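Local structure of ATP phosphoribosyltransferase regulatory subunit (Bacillus halodurans, 3OD1) at residues L81-V93 and L104-Q116. The protein is probably the regulatory subunit that ATP phosphoribosyltransferase needs for the first step of histidine biosynthesis, and may let histidine feed back on that enzyme. Numbering follows the deposited sequence.
Sequences LRPDMTAPIARLV and LRLAYQSNVYRAQ
Strand 104-113, in the largely antiparallel sheet of the class II synthetase-like domain, packs against segment 81-93. Leu104, Leu106 and Tyr108 face helix 86-93 and its start; Ser110 lies under Arg82 and Met85. Val93 meets Leu104 tip to tip (CG1 to CD1, 3.8 Å), while Ile89 CG2 lies beside Leu106 CD1; branched aliphatic chains suit this buried layer. Tyr108 CG sits between its backbone N and carbonyl carbon (chi1 59°), placing the flat ring face under CB of selenomethionine Met85, 3.4 Å from the centroid, a CH-pi contact; its hydroxyl bonds Gln128. Planar arginine N-H groups suit carbonyl oxygens: Asn111 O grips Arg82 NE (2.7 Å) and, weakly, NH2, while NH1 bonds weakly to the carbonyls of Thr48 and Pro49. Arg82 O accepts from Tyr113 N at 3.0 Å. Leu81 rests on a face of the Tyr113 ring, whose hydroxyl bonds Thr50 of the second subunit. Arg114 NH1 donates almost straight (168°) to a lone pair of Pro83 O, 2.7 Å away, and a water bridges Arg114 NH2 to that oxygen. The Asp84 carboxylate suits a helix start: OD2 caps Ala87 N, OD1 is hydrogen-bonded to Ser61. Strand 104-113, antiparallel to 125-134, with Arg114 just beyond, is consistent with class II synthetase motif 2.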
# COMPACT_ATOMS: atom_id res chain seq x y z
N LEU B 81 -10.12 -11.83 -0.43
CA LEU B 81 -9.09 -10.81 -0.51
C LEU B 81 -9.16 -10.32 -1.95
O LEU B 81 -9.17 -11.12 -2.87
CB LEU B 81 -7.72 -11.42 -0.19
CG LEU B 81 -7.54 -11.87 1.27
CD1 LEU B 81 -6.17 -12.53 1.53
CD2 LEU B 81 -7.74 -10.68 2.22
N ARG B 82 -9.25 -9.01 -2.14
CA ARG B 82 -9.55 -8.49 -3.48
C ARG B 82 -8.66 -9.09 -4.58
O ARG B 82 -7.42 -9.03 -4.53
CB ARG B 82 -9.49 -6.98 -3.52
CG ARG B 82 -8.17 -6.46 -3.09
CD ARG B 82 -7.94 -5.08 -3.63
NE ARG B 82 -6.67 -4.57 -3.14
CZ ARG B 82 -6.56 -3.67 -2.18
NH1 ARG B 82 -7.65 -3.16 -1.63
NH2 ARG B 82 -5.37 -3.25 -1.81
N PRO B 83 -9.32 -9.68 -5.58
CA PRO B 83 -8.62 -10.30 -6.70
C PRO B 83 -8.12 -9.27 -7.72
O PRO B 83 -7.17 -9.55 -8.46
CB PRO B 83 -9.70 -11.22 -7.32
CG PRO B 83 -10.99 -10.61 -6.91
CD PRO B 83 -10.74 -10.05 -5.54
N ASP B 84 -8.77 -8.11 -7.77
CA ASP B 84 -8.43 -7.09 -8.76
C ASP B 84 -8.95 -5.73 -8.29
O ASP B 84 -9.68 -5.66 -7.30
CB ASP B 84 -9.05 -7.44 -10.12
CG ASP B 84 -10.59 -7.42 -10.08
OD1 ASP B 84 -11.20 -8.33 -9.50
OD2 ASP B 84 -11.19 -6.47 -10.62
N MSE B 85 -8.62 -4.66 -9.01
CA MSE B 85 -9.14 -3.34 -8.66
C MSE B 85 -10.30 -2.87 -9.55
O MSE B 85 -10.99 -1.90 -9.21
CB MSE B 85 -8.01 -2.30 -8.65
CG MSE B 85 -7.15 -2.35 -7.36
SE MSE B 85 -8.22 -2.11 -5.73
CE MSE B 85 -8.80 -0.26 -6.00
N THR B 86 -10.52 -3.56 -10.66
CA THR B 86 -11.57 -3.14 -11.59
C THR B 86 -12.97 -3.35 -11.01
O THR B 86 -13.81 -2.44 -11.05
CB THR B 86 -11.46 -3.85 -12.95
OG1 THR B 86 -10.16 -3.61 -13.51
CG2 THR B 86 -12.53 -3.32 -13.91
N ALA B 87 -13.24 -4.53 -10.47
CA ALA B 87 -14.56 -4.77 -9.88
C ALA B 87 -14.81 -3.91 -8.63
O ALA B 87 -15.90 -3.34 -8.45
CB ALA B 87 -14.77 -6.27 -9.61
N PRO B 88 -13.79 -3.77 -7.75
CA PRO B 88 -13.99 -2.82 -6.65
C PRO B 88 -14.22 -1.40 -7.15
O PRO B 88 -15.05 -0.70 -6.59
CB PRO B 88 -12.68 -2.94 -5.84
CG PRO B 88 -12.27 -4.39 -6.07
CD PRO B 88 -12.63 -4.65 -7.52
N ILE B 89 -13.52 -0.99 -8.21
CA ILE B 89 -13.75 0.36 -8.71
C ILE B 89 -15.16 0.49 -9.31
O ILE B 89 -15.81 1.52 -9.16
CB ILE B 89 -12.65 0.80 -9.70
CG1 ILE B 89 -11.38 1.15 -8.91
CG2 ILE B 89 -13.12 1.99 -10.54
CD1 ILE B 89 -10.17 1.39 -9.77
N ALA B 90 -15.65 -0.57 -9.95
CA ALA B 90 -17.01 -0.55 -10.47
C ALA B 90 -18.02 -0.36 -9.33
O ALA B 90 -18.96 0.43 -9.45
CB ALA B 90 -17.31 -1.82 -11.26
N ARG B 91 -17.80 -1.08 -8.23
CA ARG B 91 -18.66 -0.92 -7.05
C ARG B 91 -18.62 0.52 -6.55
O ARG B 91 -19.65 1.12 -6.24
CB ARG B 91 -18.25 -1.87 -5.91
CG ARG B 91 -19.13 -1.71 -4.64
CD ARG B 91 -18.69 -2.61 -3.47
NE ARG B 91 -17.26 -2.50 -3.18
CZ ARG B 91 -16.64 -1.38 -2.82
NH1 ARG B 91 -17.32 -0.25 -2.68
NH2 ARG B 91 -15.33 -1.39 -2.60
N LEU B 92 -17.42 1.08 -6.48
CA LEU B 92 -17.22 2.43 -5.96
C LEU B 92 -17.98 3.41 -6.83
O LEU B 92 -18.72 4.26 -6.33
CB LEU B 92 -15.73 2.74 -5.98
CG LEU B 92 -15.12 3.72 -4.98
CD1 LEU B 92 -13.64 3.87 -5.28
CD2 LEU B 92 -15.81 5.06 -5.08
N VAL B 93 -17.81 3.27 -8.14
CA VAL B 93 -18.44 4.13 -9.14
C VAL B 93 -19.96 4.13 -9.06
O VAL B 93 -20.58 5.18 -9.21
CB VAL B 93 -17.99 3.76 -10.57
CG1 VAL B 93 -18.82 4.51 -11.61
CG2 VAL B 93 -16.51 4.04 -10.74
N LEU B 104 -15.50 8.90 -15.92
CA LEU B 104 -14.63 8.92 -14.76
C LEU B 104 -13.28 8.30 -15.10
O LEU B 104 -13.20 7.28 -15.80
CB LEU B 104 -15.28 8.16 -13.61
CG LEU B 104 -16.43 8.90 -12.95
CD1 LEU B 104 -17.32 7.93 -12.18
CD2 LEU B 104 -15.86 9.99 -12.04
N ARG B 105 -12.23 8.93 -14.60
CA ARG B 105 -10.87 8.48 -14.80
C ARG B 105 -10.25 8.24 -13.43
O ARG B 105 -9.94 9.18 -12.69
CB ARG B 105 -10.07 9.51 -15.59
CG ARG B 105 -10.42 9.54 -17.08
CD ARG B 105 -9.78 10.70 -17.79
NE ARG B 105 -9.93 10.56 -19.23
CZ ARG B 105 -11.01 10.93 -19.91
NH1 ARG B 105 -12.04 11.48 -19.27
NH2 ARG B 105 -11.06 10.75 -21.22
N LEU B 106 -10.09 6.96 -13.10
CA LEU B 106 -9.65 6.58 -11.78
C LEU B 106 -8.42 5.69 -11.91
O LEU B 106 -8.22 5.05 -12.95
CB LEU B 106 -10.78 5.86 -11.04
CG LEU B 106 -12.02 6.71 -10.76
CD1 LEU B 106 -13.20 5.85 -10.36
CD2 LEU B 106 -11.77 7.74 -9.67
N ALA B 107 -7.61 5.66 -10.85
CA ALA B 107 -6.34 4.95 -10.88
C ALA B 107 -6.09 4.29 -9.54
O ALA B 107 -6.73 4.62 -8.54
CB ALA B 107 -5.16 5.91 -11.19
N TYR B 108 -5.16 3.33 -9.51
CA TYR B 108 -4.86 2.64 -8.26
C TYR B 108 -3.43 2.13 -8.27
O TYR B 108 -2.83 1.98 -9.33
CB TYR B 108 -5.81 1.47 -8.06
CG TYR B 108 -5.74 0.46 -9.20
CD1 TYR B 108 -6.52 0.61 -10.33
CD2 TYR B 108 -4.85 -0.61 -9.15
CE1 TYR B 108 -6.45 -0.30 -11.39
CE2 TYR B 108 -4.76 -1.53 -10.20
CZ TYR B 108 -5.57 -1.37 -11.32
OH TYR B 108 -5.48 -2.28 -12.36
N GLN B 109 -2.89 1.89 -7.08
CA GLN B 109 -1.67 1.14 -6.92
C GLN B 109 -1.92 0.29 -5.68
O GLN B 109 -1.97 0.81 -4.56
CB GLN B 109 -0.48 2.08 -6.73
CG GLN B 109 0.84 1.38 -6.54
CD GLN B 109 2.00 2.35 -6.29
OE1 GLN B 109 1.95 3.51 -6.71
NE2 GLN B 109 3.05 1.86 -5.63
N SER B 110 -2.12 -1.01 -5.88
CA SER B 110 -2.65 -1.84 -4.81
C SER B 110 -2.16 -3.27 -4.89
O SER B 110 -1.94 -3.81 -5.98
CB SER B 110 -4.19 -1.87 -4.88
OG SER B 110 -4.74 -0.57 -4.86
N ASN B 111 -2.06 -3.90 -3.73
CA ASN B 111 -1.86 -5.35 -3.69
C ASN B 111 -3.17 -6.06 -3.99
O ASN B 111 -4.22 -5.74 -3.43
CB ASN B 111 -1.35 -5.79 -2.33
CG ASN B 111 0.06 -5.30 -2.05
OD1 ASN B 111 0.78 -4.88 -2.95
ND2 ASN B 111 0.45 -5.36 -0.79
N VAL B 112 -3.09 -7.05 -4.87
CA VAL B 112 -4.21 -7.95 -5.12
C VAL B 112 -3.77 -9.37 -4.79
O VAL B 112 -2.58 -9.63 -4.57
CB VAL B 112 -4.72 -7.84 -6.58
CG1 VAL B 112 -5.27 -6.44 -6.83
CG2 VAL B 112 -3.59 -8.12 -7.55
N TYR B 113 -4.73 -10.29 -4.76
CA TYR B 113 -4.51 -11.57 -4.11
C TYR B 113 -5.03 -12.73 -4.95
O TYR B 113 -6.00 -12.59 -5.69
CB TYR B 113 -5.16 -11.59 -2.71
CG TYR B 113 -4.71 -10.45 -1.80
CD1 TYR B 113 -3.65 -10.62 -0.91
CD2 TYR B 113 -5.33 -9.22 -1.85
CE1 TYR B 113 -3.23 -9.58 -0.08
CE2 TYR B 113 -4.94 -8.17 -1.03
CZ TYR B 113 -3.89 -8.36 -0.15
OH TYR B 113 -3.48 -7.31 0.65
N ARG B 114 -4.36 -13.86 -4.83
CA ARG B 114 -4.73 -15.08 -5.52
C ARG B 114 -4.82 -16.20 -4.50
O ARG B 114 -4.17 -16.16 -3.45
CB ARG B 114 -3.67 -15.44 -6.56
CG ARG B 114 -3.52 -14.42 -7.66
CD ARG B 114 -4.71 -14.46 -8.57
NE ARG B 114 -4.59 -13.49 -9.65
CZ ARG B 114 -5.10 -12.27 -9.60
NH1 ARG B 114 -5.77 -11.90 -8.51
NH2 ARG B 114 -4.95 -11.44 -10.61
N ALA B 115 -5.63 -17.22 -4.80
CA ALA B 115 -5.73 -18.37 -3.91
C ALA B 115 -4.35 -19.01 -3.78
O ALA B 115 -3.58 -19.04 -4.74
CB ALA B 115 -6.75 -19.38 -4.46
N GLN B 116 -4.01 -19.49 -2.58
CA GLN B 116 -2.73 -20.15 -2.37
C GLN B 116 -2.70 -21.50 -3.09
O GLN B 116 -3.32 -22.47 -2.65
CB GLN B 116 -2.47 -20.35 -0.87
CG GLN B 116 -2.60 -19.06 -0.06
CD GLN B 116 -2.59 -19.29 1.44
OE1 GLN B 116 -3.61 -19.65 2.03
NE2 GLN B 116 -1.44 -19.05 2.07
O HOH W 1 -8.47 -13.23 -4.50
O HOH W 2 -5.61 -8.83 -10.76